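Local atomic coordinates of heme-binding protein A (Haemophilus parasuis 29755, PDB entry 3TPA), a protein that probably binds glutathione as a periplasmic solute-binding protein of the GbpA family, and is also named for heme binding. Residues Leu271-Leu276 with Thr435-Trp440; Pro425-Ala430 with Asn475-Pro480. The protein carries 1 engineered substitution. All blocks are in the same frame, centred on the assembly; numbering follows the deposited sequence.

Contact 1: Leu271-Leu276 with Thr435-Trp440; sequences LAYIGL and TNYSRW
The side chains of Y273 and Y437 cross at about a right angle, and the phenol oxygen of Y273 does the touching. Its OH lies 3.5 Å from CD2 of Y437, approaching that ring obliquely. The Y273 ring has the CA of G275 in plane at its own edge, two residues further along the same strand. With chi1 at 61°, CG of Y273 sits between its backbone N and carbonyl carbon, and CB points at the loop, which brings the hydroxyl to the turn 435-437.

No direct hydrogen bond joins the segments; a water does. It lies 2.8 Å from Y273 OH, donates to the carbonyl O of T435 at 2.8 Å and accepts from the backbone N of Y437 at 3.0 Å. One molecule thus uses both a carbonyl and an N-H of the inverse gamma turn centred on N436, and ties that turn to the strand.

At the strand's end a backbone carbonyl takes over: L276 O packs 3.2 Å from S438 CB, and a strongly bent CA-H...O contact (123° at the hydrogen) from the same serine reaches it. Within the loop, N436 ND2 donates to W440 O over 2.9 Å at 169°; the acceptor lies almost in the amide plane, an arrangement that holds the side-chain amide across the loop.

Strand 261-276 runs between 407-413 and 478-491 in a mixed sheet: Y273 pairs through its backbone with Y410. The ring of Y437 makes an edge-to-face contact with Y410 and packs on helix 393-401. The loop itself connects helix 420-427 to helix 443-453.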
# COMPACT_ATOMS: atom_id res chain seq x y z
N LEU A 271 -5.22 -7.60 3.55
CA LEU A 271 -5.90 -8.84 3.94
C LEU A 271 -5.81 -9.00 5.43
O LEU A 271 -4.73 -8.88 6.02
CB LEU A 271 -5.23 -10.05 3.28
CG LEU A 271 -5.79 -11.44 3.68
CD1 LEU A 271 -7.24 -11.58 3.22
CD2 LEU A 271 -4.93 -12.61 3.12
N ALA A 272 -6.95 -9.25 6.06
CA ALA A 272 -6.98 -9.59 7.47
C ALA A 272 -7.25 -11.07 7.49
O ALA A 272 -8.13 -11.54 6.78
CB ALA A 272 -8.10 -8.84 8.18
N TYR A 273 -6.49 -11.81 8.28
CA TYR A 273 -6.60 -13.27 8.24
C TYR A 273 -6.32 -13.86 9.61
O TYR A 273 -5.80 -13.18 10.48
CB TYR A 273 -5.63 -13.87 7.22
CG TYR A 273 -4.17 -13.58 7.50
CD1 TYR A 273 -3.41 -14.45 8.27
CD2 TYR A 273 -3.56 -12.45 6.99
CE1 TYR A 273 -2.07 -14.20 8.52
CE2 TYR A 273 -2.22 -12.20 7.22
CZ TYR A 273 -1.48 -13.07 7.99
OH TYR A 273 -0.15 -12.80 8.24
N ILE A 274 -6.65 -15.13 9.78
CA ILE A 274 -6.22 -15.86 10.96
C ILE A 274 -4.98 -16.65 10.54
O ILE A 274 -5.05 -17.48 9.64
CB ILE A 274 -7.31 -16.82 11.46
CG1 ILE A 274 -8.60 -16.07 11.83
CG2 ILE A 274 -6.80 -17.65 12.64
CD1 ILE A 274 -8.44 -15.03 12.98
N GLY A 275 -3.84 -16.39 11.16
CA GLY A 275 -2.62 -17.11 10.83
C GLY A 275 -2.66 -18.42 11.61
O GLY A 275 -3.17 -18.45 12.72
N LEU A 276 -2.15 -19.49 11.01
CA LEU A 276 -2.03 -20.77 11.70
C LEU A 276 -0.60 -21.27 11.61
O LEU A 276 -0.04 -21.42 10.52
CB LEU A 276 -2.97 -21.80 11.08
CG LEU A 276 -4.46 -21.45 11.07
CD1 LEU A 276 -5.27 -22.51 10.28
CD2 LEU A 276 -4.97 -21.35 12.50
N THR A 435 8.05 -12.79 7.49
CA THR A 435 6.69 -12.37 7.19
C THR A 435 5.76 -13.55 6.90
O THR A 435 4.55 -13.39 6.83
CB THR A 435 6.65 -11.37 6.04
OG1 THR A 435 7.46 -11.87 4.96
CG2 THR A 435 7.22 -10.02 6.50
N ASN A 436 6.33 -14.74 6.73
CA ASN A 436 5.54 -15.95 6.49
C ASN A 436 5.30 -16.53 7.86
O ASN A 436 6.05 -17.40 8.34
CB ASN A 436 6.29 -16.91 5.54
CG ASN A 436 5.58 -18.25 5.34
OD1 ASN A 436 4.65 -18.59 6.06
ND2 ASN A 436 6.04 -19.04 4.35
N TYR A 437 4.26 -16.01 8.51
CA TYR A 437 3.94 -16.36 9.90
C TYR A 437 3.54 -17.83 10.02
O TYR A 437 3.97 -18.52 10.94
CB TYR A 437 2.80 -15.50 10.40
CG TYR A 437 3.13 -14.04 10.61
CD1 TYR A 437 4.44 -13.59 10.58
CD2 TYR A 437 2.14 -13.12 10.89
CE1 TYR A 437 4.75 -12.27 10.80
CE2 TYR A 437 2.43 -11.79 11.12
CZ TYR A 437 3.74 -11.37 11.08
OH TYR A 437 4.03 -10.05 11.31
N SER A 438 2.73 -18.30 9.07
CA SER A 438 2.25 -19.68 9.10
C SER A 438 3.37 -20.73 8.94
O SER A 438 3.19 -21.88 9.34
CB SER A 438 1.18 -19.91 8.02
OG SER A 438 1.76 -19.97 6.73
N ARG A 439 4.49 -20.34 8.35
CA ARG A 439 5.62 -21.26 8.12
C ARG A 439 5.34 -22.30 7.06
O ARG A 439 6.08 -23.27 6.90
CB ARG A 439 6.05 -21.98 9.41
CG ARG A 439 6.30 -21.05 10.60
CD ARG A 439 7.57 -21.51 11.35
NE ARG A 439 8.16 -20.40 12.07
CZ ARG A 439 9.44 -20.29 12.36
NH1 ARG A 439 10.29 -21.23 12.00
NH2 ARG A 439 9.85 -19.22 13.01
N TRP A 440 4.26 -22.11 6.31
CA TRP A 440 3.90 -23.07 5.27
C TRP A 440 4.78 -22.88 4.04
O TRP A 440 5.14 -21.75 3.69
CB TRP A 440 2.44 -22.91 4.87
CG TRP A 440 2.01 -23.81 3.73
CD1 TRP A 440 1.73 -25.15 3.78
CD2 TRP A 440 1.79 -23.41 2.37
NE1 TRP A 440 1.37 -25.61 2.53
CE2 TRP A 440 1.39 -24.56 1.65
CE3 TRP A 440 1.89 -22.20 1.69
CZ2 TRP A 440 1.10 -24.53 0.30
CZ3 TRP A 440 1.61 -22.17 0.32
CH2 TRP A 440 1.24 -23.34 -0.35
O HOH W 1 1.99 -14.45 7.40

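Contact 2: Pro425-Ala430 with Asn475-Pro480; sequences PLFSQA and NSPIIP
F427 and I478 make the closest apolar contact here, with CZ of F427 3.6 Å from CD1 of I478. The isoleucine comes at the edge of the phenyl ring: CD1 lies near its plane and CG1 in it, 3.9 Å from CZ. CG1 of I478 occupies the position between backbone N and carbonyl carbon (chi1 67°), and the chain then runs extended (chi2 175°), carrying CD1 to the ring's outer end. A looser apolar contact, 4.3 Å from F427 CE1 to P477 CG, is oblique to the ring.

One face of the same ring is taken within its own segment: CB of L426 stands 3.6 Å above the plane, over the centre. F427 also meets F472 of helix 458-475, the planes inclined at about 30°.

The fold here brings residues of helix 420-427 against the beginning of strand 478-491, where the chain leaves helix 458-475 through S476, a residue of positive phi, and enters the mixed sheet.

Hydrogen bonds stay on the two flanks, none crossing between the segments. In an ST turn the backbone N of A430 donates to S428 OG at 3.1 Å, and E446 bonds both that hydroxyl and the N of Q429. On the other flank S476 OG bonds H293, while N475 O accepts from R289.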
# COMPACT_ATOMS: atom_id res chain seq x y z
N PRO A 425 5.71 -12.40 0.26
CA PRO A 425 5.92 -12.08 1.68
C PRO A 425 5.22 -13.06 2.63
O PRO A 425 5.79 -13.42 3.67
CB PRO A 425 5.32 -10.68 1.81
CG PRO A 425 5.53 -10.07 0.47
CD PRO A 425 5.31 -11.21 -0.51
N LEU A 426 3.99 -13.46 2.28
CA LEU A 426 3.19 -14.31 3.17
C LEU A 426 3.56 -15.79 3.15
O LEU A 426 3.38 -16.49 4.14
CB LEU A 426 1.71 -14.19 2.80
CG LEU A 426 1.10 -12.83 3.13
CD1 LEU A 426 -0.35 -12.74 2.69
CD2 LEU A 426 1.23 -12.58 4.62
N PHE A 427 4.05 -16.29 2.02
CA PHE A 427 4.11 -17.74 1.84
C PHE A 427 5.45 -18.28 1.30
O PHE A 427 5.58 -19.48 1.04
CB PHE A 427 2.96 -18.20 0.92
CG PHE A 427 1.58 -17.79 1.40
CD1 PHE A 427 1.15 -18.07 2.69
CD2 PHE A 427 0.70 -17.13 0.55
CE1 PHE A 427 -0.12 -17.70 3.13
CE2 PHE A 427 -0.56 -16.74 0.97
CZ PHE A 427 -0.98 -17.01 2.26
N SER A 428 6.43 -17.42 1.09
CA SER A 428 7.72 -17.94 0.60
C SER A 428 8.52 -18.59 1.71
O SER A 428 8.53 -18.12 2.85
CB SER A 428 8.59 -16.85 -0.04
OG SER A 428 9.85 -17.38 -0.43
N GLN A 429 9.20 -19.68 1.38
CA GLN A 429 10.11 -20.31 2.33
C GLN A 429 11.13 -19.29 2.81
O GLN A 429 11.59 -19.34 3.95
CB GLN A 429 10.83 -21.49 1.69
CG GLN A 429 11.56 -22.35 2.70
CD GLN A 429 11.74 -23.78 2.24
OE1 GLN A 429 11.46 -24.72 2.98
NE2 GLN A 429 12.22 -23.94 1.01
N ALA A 430 11.50 -18.36 1.95
CA ALA A 430 12.57 -17.43 2.27
C ALA A 430 12.20 -16.46 3.39
O ALA A 430 13.08 -15.83 3.98
CB ALA A 430 13.03 -16.68 1.02
N ASN A 475 -4.34 -26.11 0.89
CA ASN A 475 -3.59 -26.38 2.11
C ASN A 475 -3.97 -25.49 3.29
O ASN A 475 -3.59 -25.77 4.42
CB ASN A 475 -2.09 -26.27 1.82
CG ASN A 475 -1.59 -27.41 1.00
OD1 ASN A 475 -1.42 -28.50 1.51
ND2 ASN A 475 -1.42 -27.18 -0.29
N SER A 476 -4.74 -24.44 3.01
CA SER A 476 -5.30 -23.57 4.07
C SER A 476 -4.33 -23.20 5.21
O SER A 476 -4.68 -23.35 6.38
CB SER A 476 -6.57 -24.21 4.66
OG SER A 476 -7.27 -23.29 5.49
N PRO A 477 -3.12 -22.69 4.88
CA PRO A 477 -2.19 -22.35 5.98
C PRO A 477 -2.59 -21.11 6.80
O PRO A 477 -2.18 -20.96 7.96
CB PRO A 477 -0.87 -22.09 5.25
CG PRO A 477 -1.24 -21.74 3.87
CD PRO A 477 -2.50 -22.52 3.56
N ILE A 478 -3.33 -20.20 6.18
CA ILE A 478 -3.98 -19.11 6.89
C ILE A 478 -5.42 -19.11 6.42
O ILE A 478 -5.74 -19.70 5.39
CB ILE A 478 -3.36 -17.72 6.61
CG1 ILE A 478 -3.58 -17.28 5.16
CG2 ILE A 478 -1.84 -17.68 6.98
CD1 ILE A 478 -3.08 -15.85 4.90
N ILE A 479 -6.29 -18.46 7.18
CA ILE A 479 -7.69 -18.34 6.82
C ILE A 479 -7.98 -16.88 6.51
O ILE A 479 -8.18 -16.08 7.42
CB ILE A 479 -8.57 -18.80 8.00
CG1 ILE A 479 -8.25 -20.25 8.39
CG2 ILE A 479 -10.06 -18.65 7.67
CD1 ILE A 479 -8.73 -20.65 9.77
N PRO A 480 -7.99 -16.52 5.22
CA PRO A 480 -8.36 -15.15 4.86
C PRO A 480 -9.80 -14.88 5.27
O PRO A 480 -10.63 -15.76 5.08
CB PRO A 480 -8.26 -15.15 3.33
CG PRO A 480 -7.23 -16.26 3.03
CD PRO A 480 -7.64 -17.32 4.03

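In the fold
Both contacts are buried and stand on the same mixed sheet, their centres about 6 Å apart, with strands 261-276 and 478-491 as neighbours. I274 O and I479 N are 2.9 Å apart, a probable hydrogen bond across that strand pair. The other two segments are joined too, with T435 OG1 2.6 Å from P425 O, probably hydrogen-bonded, and N436 ND2 bonded to S428 O. Chemistry follows position: contact 1 meets an irregular loop through a phenol oxygen on a ring, a bridging water and a strand carbonyl, whereas contact 2 sets F427 on P477 and on I478 of strand 478-491 through apolar groups alone. Y273 also touches L426 and I478, bringing both contacts together around one side chain.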